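Local coordinates for alginate biosynthesis protein AlgJ (Pseudomonas putida, PDB 4O8V), which probably acts with AlgI and AlgF in an inner-membrane complex to add acetyl groups to the mannuronate residues of alginate, at residues Q55-I60 against Q133-A138; S143-D148 against I210-V215; R112-L117 against A182-Q187. All coordinates share one frame; numbering follows the deposited sequence.

Contact 1 of 3, residues Q55-I60 against Q133-A138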
ATOM      1  N   GLN A  55      13.061  -9.391   8.260  0.61 29.85           N
ATOM      2  CA  GLN A  55      13.350  -7.998   7.942  0.61 30.42           C
ATOM      3  C   GLN A  55      12.119  -7.310   7.371  0.61 28.31           C
ATOM      4  O   GLN A  55      11.508  -7.788   6.408  0.61 27.20           O
ATOM      5  CB  GLN A  55      14.506  -7.882   6.941  0.61 32.67           C
ATOM      6  CG  GLN A  55      15.857  -8.300   7.492  0.61 37.59           C
ATOM      7  CD  GLN A  55      16.402  -7.324   8.524  0.61 41.79           C
ATOM      8  OE1 GLN A  55      15.952  -6.179   8.616  0.61 39.58           O
ATOM      9  NE2 GLN A  55      17.379  -7.773   9.302  0.61 49.55           N
ATOM     10  N   LEU A  56      11.764  -6.180   7.966  1.00 27.14           N
ATOM     11  CA  LEU A  56      10.621  -5.402   7.500  1.00 26.27           C
ATOM     12  C   LEU A  56      11.024  -4.424   6.420  1.00 25.69           C
ATOM     13  O   LEU A  56      11.983  -3.673   6.591  1.00 28.74           O
ATOM     14  CB  LEU A  56       9.992  -4.634   8.648  1.00 27.08           C
ATOM     15  CG  LEU A  56       8.872  -3.661   8.243  1.00 26.83           C
ATOM     16  CD1 LEU A  56       7.706  -4.375   7.523  1.00 26.96           C
ATOM     17  CD2 LEU A  56       8.392  -2.885   9.467  1.00 27.33           C
ATOM     18  N   VAL A  57      10.288  -4.444   5.320  1.00 26.38           N
ATOM     19  CA  VAL A  57      10.414  -3.412   4.305  1.00 24.21           C
ATOM     20  C   VAL A  57       9.042  -2.738   4.193  1.00 25.92           C
ATOM     21  O   VAL A  57       8.064  -3.317   3.676  1.00 25.20           O
ATOM     22  CB  VAL A  57      10.856  -3.968   2.942  1.00 27.57           C
ATOM     23  CG1 VAL A  57      10.958  -2.822   1.914  1.00 29.04           C
ATOM     24  CG2 VAL A  57      12.162  -4.716   3.043  1.00 27.24           C
ATOM     25  N   LEU A  58       8.960  -1.528   4.731  1.00 23.59           N
ATOM     26  CA  LEU A  58       7.715  -0.776   4.745  1.00 21.42           C
ATOM     27  C   LEU A  58       7.554  -0.109   3.395  1.00 24.28           C
ATOM     28  O   LEU A  58       8.494   0.517   2.917  1.00 25.44           O
ATOM     29  CB  LEU A  58       7.720   0.263   5.872  1.00 22.66           C
ATOM     30  CG  LEU A  58       6.466   1.123   6.040  1.00 25.54           C
ATOM     31  CD1 LEU A  58       5.244   0.253   6.401  1.00 24.44           C
ATOM     32  CD2 LEU A  58       6.710   2.183   7.122  1.00 26.88           C
ATOM     33  N   ALA A  59       6.369  -0.244   2.796  1.00 24.54           N
ATOM     34  CA  ALA A  59       6.107   0.326   1.470  1.00 25.10           C
ATOM     35  C   ALA A  59       5.038   1.409   1.605  1.00 23.29           C
ATOM     36  O   ALA A  59       3.830   1.130   1.576  1.00 24.59           O
ATOM     37  CB  ALA A  59       5.678  -0.741   0.498  1.00 26.62           C
ATOM     38  N   ILE A  60       5.493   2.645   1.801  1.00 22.24           N
ATOM     39  CA  ILE A  60       4.562   3.765   2.012  1.00 23.00           C
ATOM     40  C   ILE A  60       4.030   4.210   0.645  1.00 24.50           C
ATOM     41  O   ILE A  60       4.786   4.735  -0.162  1.00 25.93           O
ATOM     42  CB  ILE A  60       5.249   4.962   2.733  1.00 24.39           C
ATOM     43  CG1 ILE A  60       5.791   4.547   4.107  1.00 28.04           C
ATOM     44  CG2 ILE A  60       4.255   6.150   2.896  1.00 23.94           C
ATOM     45  CD1 ILE A  60       6.741   5.602   4.697  1.00 27.68           C
ATOM     46  N   GLN A 133       9.338  -2.691  -8.464  1.00 27.12           N
ATOM     47  CA  GLN A 133      10.712  -2.612  -8.900  1.00 27.65           C
ATOM     48  C   GLN A 133      11.566  -1.772  -7.949  1.00 31.52           C
ATOM     49  O   GLN A 133      12.737  -2.115  -7.706  1.00 31.18           O
ATOM     50  CB  GLN A 133      10.809  -2.064 -10.339  1.00 30.60           C
ATOM     51  CG  GLN A 133      10.576  -3.152 -11.366  1.00 45.16           C
ATOM     52  CD  GLN A 133      10.272  -2.627 -12.751  1.00 48.13           C
ATOM     53  OE1 GLN A 133       9.871  -1.474 -12.920  1.00 48.10           O
ATOM     54  NE2 GLN A 133      10.442  -3.481 -13.751  1.00 46.66           N
ATOM     55  N   ALA A 134      11.016  -0.664  -7.459  1.00 28.28           N
ATOM     56  CA  ALA A 134      11.734   0.172  -6.504  1.00 29.95           C
ATOM     57  C   ALA A 134      12.018  -0.624  -5.231  1.00 29.86           C
ATOM     58  O   ALA A 134      13.102  -0.535  -4.665  1.00 31.06           O
ATOM     59  CB  ALA A 134      10.936   1.436  -6.156  1.00 29.80           C
ATOM     60  N   LEU A 135      11.022  -1.365  -4.768  1.00 28.53           N
ATOM     61  CA  LEU A 135      11.202  -2.151  -3.555  1.00 27.18           C
ATOM     62  C   LEU A 135      12.265  -3.243  -3.776  1.00 31.03           C
ATOM     63  O   LEU A 135      13.138  -3.459  -2.928  1.00 34.77           O
ATOM     64  CB  LEU A 135       9.852  -2.740  -3.098  1.00 22.50           C
ATOM     65  CG  LEU A 135       8.819  -1.735  -2.600  1.00 26.71           C
ATOM     66  CD1 LEU A 135       7.415  -2.372  -2.515  1.00 26.35           C
ATOM     67  CD2 LEU A 135       9.248  -1.195  -1.233  1.00 31.67           C
ATOM     68  N   ALA A 136      12.239  -3.904  -4.931  1.00 33.32           N
ATOM     69  CA  ALA A 136      13.222  -4.939  -5.226  1.00 32.59           C
ATOM     70  C   ALA A 136      14.653  -4.391  -5.317  1.00 36.88           C
ATOM     71  O   ALA A 136      15.589  -5.062  -4.896  1.00 36.57           O
ATOM     72  CB  ALA A 136      12.864  -5.667  -6.515  1.00 32.85           C
ATOM     73  N   GLU A 137      14.817  -3.187  -5.870  0.54 33.83           N
ATOM     74  CA  GLU A 137      16.132  -2.554  -5.914  0.54 35.37           C
ATOM     75  C   GLU A 137      16.664  -2.373  -4.497  0.54 34.72           C
ATOM     76  O   GLU A 137      17.824  -2.701  -4.204  0.54 35.96           O
ATOM     77  CB  GLU A 137      16.089  -1.199  -6.628  0.54 35.25           C
ATOM     78  CG  GLU A 137      17.477  -0.599  -6.847  0.54 40.00           C
ATOM     79  CD  GLU A 137      17.457   0.822  -7.408  0.54 44.46           C
ATOM     80  OE1 GLU A 137      16.422   1.251  -7.958  0.54 42.88           O
ATOM     81  OE2 GLU A 137      18.492   1.515  -7.283  0.54 46.93           O
ATOM     82  N   ALA A 138      15.805  -1.863  -3.622  1.00 31.95           N
ATOM     83  CA  ALA A 138      16.187  -1.602  -2.247  1.00 36.34           C
ATOM     84  C   ALA A 138      16.533  -2.905  -1.525  1.00 37.59           C
ATOM     85  O   ALA A 138      17.542  -2.979  -0.830  1.00 37.08           O
ATOM     86  CB  ALA A 138      15.086  -0.860  -1.523  1.00 37.13           C
TER

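Contact 2 of 3, residues S143-D148 against I210-V215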
ATOM      1  N   SER A 143      20.914  -6.418   0.609  1.00 37.11           N
ATOM      2  CA  SER A 143      21.172  -7.855   0.710  1.00 36.90           C
ATOM      3  C   SER A 143      20.234  -8.561   1.687  1.00 35.93           C
ATOM      4  O   SER A 143      20.687  -9.360   2.504  1.00 35.81           O
ATOM      5  CB  SER A 143      22.634  -8.108   1.132  1.00 42.14           C
ATOM      6  OG  SER A 143      23.549  -7.380   0.326  1.00 47.78           O
ATOM      7  N   LEU A 144      18.935  -8.279   1.606  1.00 34.81           N
ATOM      8  CA  LEU A 144      17.983  -8.808   2.586  1.00 34.96           C
ATOM      9  C   LEU A 144      17.577 -10.237   2.269  1.00 34.54           C
ATOM     10  O   LEU A 144      17.138 -10.979   3.151  1.00 39.14           O
ATOM     11  CB  LEU A 144      16.739  -7.918   2.657  1.00 32.33           C
ATOM     12  CG  LEU A 144      17.018  -6.473   3.055  1.00 35.86           C
ATOM     13  CD1 LEU A 144      15.701  -5.722   3.170  1.00 33.60           C
ATOM     14  CD2 LEU A 144      17.789  -6.427   4.362  1.00 37.94           C
ATOM     15  N   LEU A 145      17.730 -10.625   1.007  1.00 31.63           N
ATOM     16  CA  LEU A 145      17.358 -11.963   0.569  1.00 34.78           C
ATOM     17  C   LEU A 145      18.571 -12.790   0.206  1.00 40.46           C
ATOM     18  O   LEU A 145      19.456 -12.332  -0.503  1.00 45.87           O
ATOM     19  CB  LEU A 145      16.420 -11.911  -0.646  1.00 34.99           C
ATOM     20  CG  LEU A 145      14.923 -11.706  -0.433  1.00 35.02           C
ATOM     21  CD1 LEU A 145      14.210 -11.699  -1.758  1.00 34.55           C
ATOM     22  CD2 LEU A 145      14.357 -12.804   0.456  1.00 34.12           C
ATOM     23  N   ASN A 146      18.597 -14.020   0.685  1.00 43.14           N
ATOM     24  CA  ASN A 146      19.529 -14.999   0.148  1.00 49.73           C
ATOM     25  C   ASN A 146      18.712 -16.181  -0.360  1.00 55.20           C
ATOM     26  O   ASN A 146      17.495 -16.227  -0.176  1.00 63.61           O
ATOM     27  CB  ASN A 146      20.582 -15.412   1.188  1.00 55.13           C
ATOM     28  CG  ASN A 146      19.991 -16.106   2.419  1.00 63.78           C
ATOM     29  OD1 ASN A 146      18.919 -16.712   2.368  1.00 66.66           O
ATOM     30  ND2 ASN A 146      20.717 -16.036   3.532  1.00 69.05           N
ATOM     31  N   GLY A 147      19.362 -17.129  -1.006  1.00 57.03           N
ATOM     32  CA  GLY A 147      18.624 -18.237  -1.575  1.00 54.24           C
ATOM     33  C   GLY A 147      18.671 -18.135  -3.078  1.00 46.39           C
ATOM     34  O   GLY A 147      18.959 -17.073  -3.621  1.00 45.57           O
ATOM     35  N   ASP A 148      18.410 -19.249  -3.748  1.00 44.54           N
ATOM     36  CA  ASP A 148      18.458 -19.282  -5.200  1.00 44.41           C
ATOM     37  C   ASP A 148      17.347 -18.443  -5.795  1.00 44.16           C
ATOM     38  O   ASP A 148      16.198 -18.552  -5.382  1.00 43.66           O
ATOM     39  CB  ASP A 148      18.358 -20.717  -5.710  1.00 49.29           C
ATOM     40  CG  ASP A 148      19.528 -21.566  -5.272  1.00 57.30           C
ATOM     41  OD1 ASP A 148      20.562 -20.987  -4.874  1.00 58.91           O
ATOM     42  OD2 ASP A 148      19.414 -22.812  -5.313  1.00 62.20           O
ATOM     43  N   ILE A 210       8.325 -20.063   2.305  1.00 50.91           N
ATOM     44  CA  ILE A 210       8.394 -18.961   1.347  1.00 44.33           C
ATOM     45  C   ILE A 210       9.216 -17.840   1.974  1.00 37.46           C
ATOM     46  O   ILE A 210       8.990 -17.475   3.118  1.00 36.25           O
ATOM     47  CB  ILE A 210       6.981 -18.490   0.941  1.00 47.62           C
ATOM     48  CG1 ILE A 210       6.224 -19.660   0.305  1.00 51.86           C
ATOM     49  CG2 ILE A 210       7.024 -17.266  -0.016  1.00 34.13           C
ATOM     50  CD1 ILE A 210       5.027 -19.252  -0.544  1.00 56.78           C
ATOM     51  N   PRO A 211      10.212 -17.326   1.239  1.00 37.07           N
ATOM     52  CA  PRO A 211      11.145 -16.373   1.848  1.00 36.63           C
ATOM     53  C   PRO A 211      10.604 -14.960   2.024  1.00 29.68           C
ATOM     54  O   PRO A 211      11.176 -14.212   2.817  1.00 29.75           O
ATOM     55  CB  PRO A 211      12.322 -16.370   0.875  1.00 37.44           C
ATOM     56  CG  PRO A 211      11.777 -16.841  -0.392  1.00 39.33           C
ATOM     57  CD  PRO A 211      10.671 -17.783  -0.082  1.00 38.56           C
ATOM     58  N   VAL A 212       9.529 -14.602   1.323  1.00 25.56           N
ATOM     59  CA  VAL A 212       8.962 -13.254   1.444  1.00 27.27           C
ATOM     60  C   VAL A 212       7.458 -13.291   1.727  1.00 26.41           C
ATOM     61  O   VAL A 212       6.729 -14.059   1.097  1.00 30.07           O
ATOM     62  CB  VAL A 212       9.189 -12.424   0.156  1.00 25.78           C
ATOM     63  CG1 VAL A 212       8.591 -11.023   0.290  1.00 22.95           C
ATOM     64  CG2 VAL A 212      10.683 -12.350  -0.214  1.00 28.26           C
ATOM     65  N   ALA A 213       6.987 -12.466   2.663  1.00 25.42           N
ATOM     66  CA  ALA A 213       5.543 -12.321   2.873  1.00 24.84           C
ATOM     67  C   ALA A 213       5.112 -10.903   2.515  1.00 25.04           C
ATOM     68  O   ALA A 213       5.843  -9.948   2.755  1.00 28.55           O
ATOM     69  CB  ALA A 213       5.140 -12.646   4.331  1.00 26.25           C
ATOM     70  N   LEU A 214       3.922 -10.789   1.936  1.00 26.21           N
ATOM     71  CA  LEU A 214       3.342  -9.489   1.593  1.00 24.43           C
ATOM     72  C   LEU A 214       2.155  -9.260   2.524  1.00 20.16           C
ATOM     73  O   LEU A 214       1.306 -10.145   2.663  1.00 26.13           O
ATOM     74  CB  LEU A 214       2.900  -9.451   0.116  1.00 20.70           C
ATOM     75  CG  LEU A 214       2.054  -8.250  -0.323  1.00 20.01           C
ATOM     76  CD1 LEU A 214       2.822  -6.944  -0.172  1.00 22.80           C
ATOM     77  CD2 LEU A 214       1.623  -8.450  -1.791  1.00 20.73           C
ATOM     78  N   VAL A 215       2.146  -8.105   3.204  1.00 22.27           N
ATOM     79  CA  VAL A 215       1.024  -7.695   4.034  1.00 22.79           C
ATOM     80  C   VAL A 215       0.580  -6.295   3.633  1.00 23.95           C
ATOM     81  O   VAL A 215       1.410  -5.438   3.336  1.00 27.05           O
ATOM     82  CB  VAL A 215       1.399  -7.717   5.543  1.00 23.25           C
ATOM     83  CG1 VAL A 215       0.155  -7.410   6.399  1.00 27.01           C
ATOM     84  CG2 VAL A 215       1.961  -9.055   5.893  1.00 24.42           C
TER

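Contact 3 of 3, residues R112-L117 against A182-Q187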
ATOM      1  N   ARG A 112       5.011   7.604 -18.859  1.00 30.59           N
ATOM      2  CA  ARG A 112       4.686   6.389 -19.599  1.00 28.73           C
ATOM      3  C   ARG A 112       3.178   6.149 -19.727  1.00 30.48           C
ATOM      4  O   ARG A 112       2.721   5.502 -20.674  1.00 33.66           O
ATOM      5  CB  ARG A 112       5.343   5.160 -18.915  1.00 33.93           C
ATOM      6  CG  ARG A 112       6.869   5.205 -18.871  1.00 39.23           C
ATOM      7  CD  ARG A 112       7.398   4.283 -17.770  1.00 43.72           C
ATOM      8  NE  ARG A 112       6.992   2.896 -17.970  1.00 45.58           N
ATOM      9  CZ  ARG A 112       7.227   1.915 -17.098  1.00 50.41           C
ATOM     10  NH1 ARG A 112       7.863   2.180 -15.964  1.00 51.05           N
ATOM     11  NH2 ARG A 112       6.830   0.672 -17.360  1.00 48.48           N
ATOM     12  N   GLY A 113       2.411   6.655 -18.766  1.00 30.88           N
ATOM     13  CA  GLY A 113       0.985   6.417 -18.715  1.00 32.75           C
ATOM     14  C   GLY A 113       0.506   6.597 -17.286  1.00 29.97           C
ATOM     15  O   GLY A 113       1.261   7.071 -16.440  1.00 29.86           O
ATOM     16  N   GLN A 114      -0.749   6.245 -17.027  1.00 24.62           N
ATOM     17  CA  GLN A 114      -1.322   6.418 -15.702  1.00 22.40           C
ATOM     18  C   GLN A 114      -0.663   5.460 -14.705  1.00 23.54           C
ATOM     19  O   GLN A 114      -0.593   4.251 -14.957  1.00 25.52           O
ATOM     20  CB  GLN A 114      -2.829   6.183 -15.730  1.00 28.18           C
ATOM     21  CG  GLN A 114      -3.568   7.343 -16.409  1.00 34.31           C
ATOM     22  CD  GLN A 114      -5.072   7.183 -16.382  1.00 39.50           C
ATOM     23  OE1 GLN A 114      -5.742   7.484 -17.362  1.00 37.31           O
ATOM     24  NE2 GLN A 114      -5.617   6.758 -15.238  1.00 35.74           N
ATOM     25  N   VAL A 115      -0.215   6.007 -13.577  1.00 24.52           N
ATOM     26  CA  VAL A 115       0.321   5.174 -12.502  1.00 27.35           C
ATOM     27  C   VAL A 115      -0.742   4.978 -11.407  1.00 27.62           C
ATOM     28  O   VAL A 115      -0.609   4.092 -10.573  1.00 26.99           O
ATOM     29  CB  VAL A 115       1.646   5.764 -11.929  1.00 27.88           C
ATOM     30  CG1 VAL A 115       2.733   5.878 -13.046  1.00 31.41           C
ATOM     31  CG2 VAL A 115       1.444   7.096 -11.242  1.00 28.99           C
ATOM     32  N   PHE A 116      -1.809   5.783 -11.441  1.00 27.80           N
ATOM     33  CA  PHE A 116      -3.058   5.506 -10.710  1.00 24.98           C
ATOM     34  C   PHE A 116      -4.229   5.547 -11.688  1.00 27.86           C
ATOM     35  O   PHE A 116      -4.150   6.222 -12.730  1.00 24.00           O
ATOM     36  CB  PHE A 116      -3.349   6.538  -9.599  1.00 24.42           C
ATOM     37  CG  PHE A 116      -2.506   6.380  -8.360  1.00 26.64           C
ATOM     38  CD1 PHE A 116      -1.214   6.887  -8.326  1.00 26.65           C
ATOM     39  CD2 PHE A 116      -3.035   5.791  -7.217  1.00 23.07           C
ATOM     40  CE1 PHE A 116      -0.440   6.770  -7.201  1.00 32.87           C
ATOM     41  CE2 PHE A 116      -2.270   5.671  -6.076  1.00 28.09           C
ATOM     42  CZ  PHE A 116      -0.970   6.156  -6.065  1.00 31.02           C
ATOM     43  N   LEU A 117      -5.311   4.855 -11.346  1.00 23.14           N
ATOM     44  CA  LEU A 117      -6.553   4.912 -12.128  1.00 29.44           C
ATOM     45  C   LEU A 117      -7.220   6.276 -11.959  1.00 26.70           C
ATOM     46  O   LEU A 117      -7.094   6.892 -10.909  1.00 21.74           O
ATOM     47  CB  LEU A 117      -7.518   3.804 -11.685  1.00 26.49           C
ATOM     48  CG  LEU A 117      -7.080   2.362 -11.977  1.00 34.39           C
ATOM     49  CD1 LEU A 117      -7.817   1.417 -11.067  1.00 41.77           C
ATOM     50  CD2 LEU A 117      -7.375   2.008 -13.385  1.00 34.34           C
ATOM     51  N   ALA A 182     -16.528   8.594 -17.172  1.00 27.23           N
ATOM     52  CA  ALA A 182     -16.194   7.451 -18.017  1.00 27.05           C
ATOM     53  C   ALA A 182     -15.421   6.407 -17.201  1.00 22.97           C
ATOM     54  O   ALA A 182     -14.565   6.762 -16.392  1.00 25.65           O
ATOM     55  CB  ALA A 182     -15.364   7.894 -19.235  1.00 26.10           C
ATOM     56  N   PRO A 183     -15.730   5.122 -17.399  1.00 26.77           N
ATOM     57  CA  PRO A 183     -14.920   4.084 -16.755  1.00 29.15           C
ATOM     58  C   PRO A 183     -13.454   4.189 -17.147  1.00 26.39           C
ATOM     59  O   PRO A 183     -13.147   4.627 -18.265  1.00 22.10           O
ATOM     60  CB  PRO A 183     -15.523   2.782 -17.285  1.00 33.99           C
ATOM     61  CG  PRO A 183     -16.880   3.145 -17.759  1.00 36.04           C
ATOM     62  CD  PRO A 183     -16.812   4.557 -18.223  1.00 32.00           C
ATOM     63  N   ASP A 184     -12.559   3.785 -16.245  1.00 25.10           N
ATOM     64  CA  ASP A 184     -11.164   3.554 -16.605  1.00 25.92           C
ATOM     65  C   ASP A 184     -11.061   2.400 -17.590  1.00 27.61           C
ATOM     66  O   ASP A 184     -12.022   1.665 -17.797  1.00 26.46           O
ATOM     67  CB  ASP A 184     -10.313   3.209 -15.365  1.00 27.27           C
ATOM     68  CG  ASP A 184      -9.883   4.435 -14.582  1.00 28.24           C
ATOM     69  OD1 ASP A 184      -8.840   5.043 -14.928  1.00 27.48           O
ATOM     70  OD2 ASP A 184     -10.565   4.769 -13.594  1.00 31.11           O
ATOM     71  N   ASN A 185      -9.877   2.240 -18.175  1.00 25.59           N
ATOM     72  CA  ASN A 185      -9.532   1.011 -18.873  1.00 25.70           C
ATOM     73  C   ASN A 185      -8.529   0.266 -18.019  1.00 26.89           C
ATOM     74  O   ASN A 185      -7.701   0.894 -17.356  1.00 30.78           O
ATOM     75  CB  ASN A 185      -8.961   1.297 -20.260  1.00 28.07           C
ATOM     76  CG  ASN A 185     -10.043   1.571 -21.287  1.00 31.76           C
ATOM     77  OD1 ASN A 185     -11.165   1.069 -21.180  1.00 30.66           O
ATOM     78  ND2 ASN A 185      -9.707   2.357 -22.304  1.00 32.49           N
ATOM     79  N   LEU A 186      -8.631  -1.060 -18.014  1.00 26.19           N
ATOM     80  CA  LEU A 186      -7.759  -1.890 -17.187  1.00 25.41           C
ATOM     81  C   LEU A 186      -7.172  -3.057 -17.960  1.00 24.49           C
ATOM     82  O   LEU A 186      -7.895  -3.866 -18.548  1.00 28.43           O
ATOM     83  CB  LEU A 186      -8.539  -2.410 -15.957  1.00 20.24           C
ATOM     84  CG  LEU A 186      -7.729  -3.430 -15.136  1.00 29.63           C
ATOM     85  CD1 LEU A 186      -6.522  -2.739 -14.471  1.00 23.15           C
ATOM     86  CD2 LEU A 186      -8.646  -4.132 -14.094  1.00 26.72           C
ATOM     87  N   GLN A 187      -5.839  -3.145 -17.969  1.00 25.73           N
ATOM     88  CA  GLN A 187      -5.165  -4.244 -18.635  1.00 27.31           C
ATOM     89  C   GLN A 187      -4.974  -5.412 -17.662  1.00 27.17           C
ATOM     90  O   GLN A 187      -4.476  -5.236 -16.558  1.00 29.50           O
ATOM     91  CB  GLN A 187      -3.803  -3.816 -19.185  1.00 29.50           C
ATOM     92  CG  GLN A 187      -3.133  -4.910 -19.983  1.00 33.89           C
ATOM     93  CD  GLN A 187      -1.766  -4.515 -20.503  1.00 37.92           C
ATOM     94  OE1 GLN A 187      -0.855  -4.208 -19.728  1.00 39.72           O
ATOM     95  NE2 GLN A 187      -1.612  -4.535 -21.817  1.00 40.33           N
TER

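Contact 1 of 3, residues Q55-I60 against Q133-A138
L135 reaches from its helix toward the strand and sets its forked tip against V57 and A59. Its CB touches neither partner. With CG opposite the carbonyl carbon across the CA-CB bond (chi1 -68°), the chain swings toward the strand; CG itself stays short of contact, and the two methyls do the touching. L135 CD1 meets the methyl of A59, whose CB is 3.8 Å away. L135 CD2 is shared: it lies 3.9 Å from V57 CG1 and 4.0 Å from A59 CB. V57 offers CG1 because that methyl is anti to the backbone N (chi1 180°), and the side chains of V57 and L135 run past each other in opposing directions. The residue types fit: a short alanine and a beta-branched valine, two apart on one face of the strand, meet a leucine long enough to bridge from the helix, and all three are buried. The layering is that of the SGNH hydrolase alpha/beta/alpha fold. Strand 55-61 is an outermost strand of the parallel sheet, and its neighbour 269-275 pairs with V57 through V270 and W272. L58 points away from L135 and packs on F88 of helix 84-94, while helix 227-235 flanks helix 125-141, placing F227 against L135.

Contact 2 of 3, residues S143-D148 against I210-V215
L145 drives its two methyls against the start of the strand, where V212 and P211 receive them. The tight part is a single valine methyl, V212 CG2, that lies 3.8 Å from L145 CD2 and 3.9 Å from L145 CD1. P211 adds a looser touch through its ring, with P211 CB 4.1 Å from L145 CD2. The leucine meets both partners nearly at right angles, so its fork abuts them instead of lying alongside. V212 turns CG2 to the leucine because that methyl stands opposite the carbonyl carbon, CG1 being anti to the backbone N (chi1 180°). Here the chain has just left helix 125-141 through a Schellman motif, with S143 at positive phi, and L145 covers the beginning of strand 212-215 in the parallel sheet of the SGNH-like fold, also resting on V269 of the adjacent strand. A proline suits this entry point: lacking an N-H, it can pair with V269 only through its carbonyl O. Beyond L145 the loop opens to solvent. N146, G147 and D148 are exposed, with the backbone N of N146 still tied to Q268 OE1. G147 takes a phi of 111°, at which a CB would press on the carbonyl O of N146.

Contact 3 of 3, residues R112-L117 against A182-Q187
L117 lies over one face of the D184 carboxylate, where the loop leading to the probable active-site residues of this SGNH hydrolase-like domain meets strand 184-193 of a two-stranded antiparallel sheet. Both L117 CB and CD2 sit above that face, with L117 CD2 3.7 Å from D184 CG; an apolar branched chain can lie there without competing for the oxygens. D184 turns its carboxylate group here because CG stands opposite its carbonyl carbon (chi1 -81°), while a chi2 of -86° twists the carboxylate broadside to the leucine. The buried carboxylate oxygens find their partners just past the loop segment: OD1 accepts from the backbone N of R118 and OD2 bonds T119 OG1. An aspartate suits the place, being short enough to use both oxygens on adjacent residues. Replacing it with alanine would probably leave R118 N and T119 OG1 without their partner and open a gap under L117. Q114 approaches the same carboxylate, but Q114 NE2 stays 3.7 Å from D184 OD1, too far for a hydrogen bond. That amide is instead held within its own loop. The glutamine, extended beyond CG, is long enough to bring Q114 NE2 back to F116 O at 3.0 Å in a nearly straight bond (169°), on a lone pair in the carbonyl plane.

Overall arrangement
Contacts 1 and 2 are neighbours, their centres about 11 Å apart, and both use the parallel sheet. They touch directly: L144, just after helix 125-141, places CD1 3.7 Å from V57 CG2 and CD2 4.1 Å from Q55 CG, so the exit loop continues the packing of the helix onto strand 55-61. Contact 3 stands apart, about 24 Å from contact 1 and 30 Å from contact 2 between centres, although nearest atoms of contacts 1 and 3 come within about 5 Å. It is the contact that adjoins the probable catalytic residues, while contacts 1 and 2 lie away from them: between nearest side-chain atoms, L117 is about 3 Å from D120 and about 5 Å from H122. S218, the probable nucleophile, follows the strand of contact 2 in sequence.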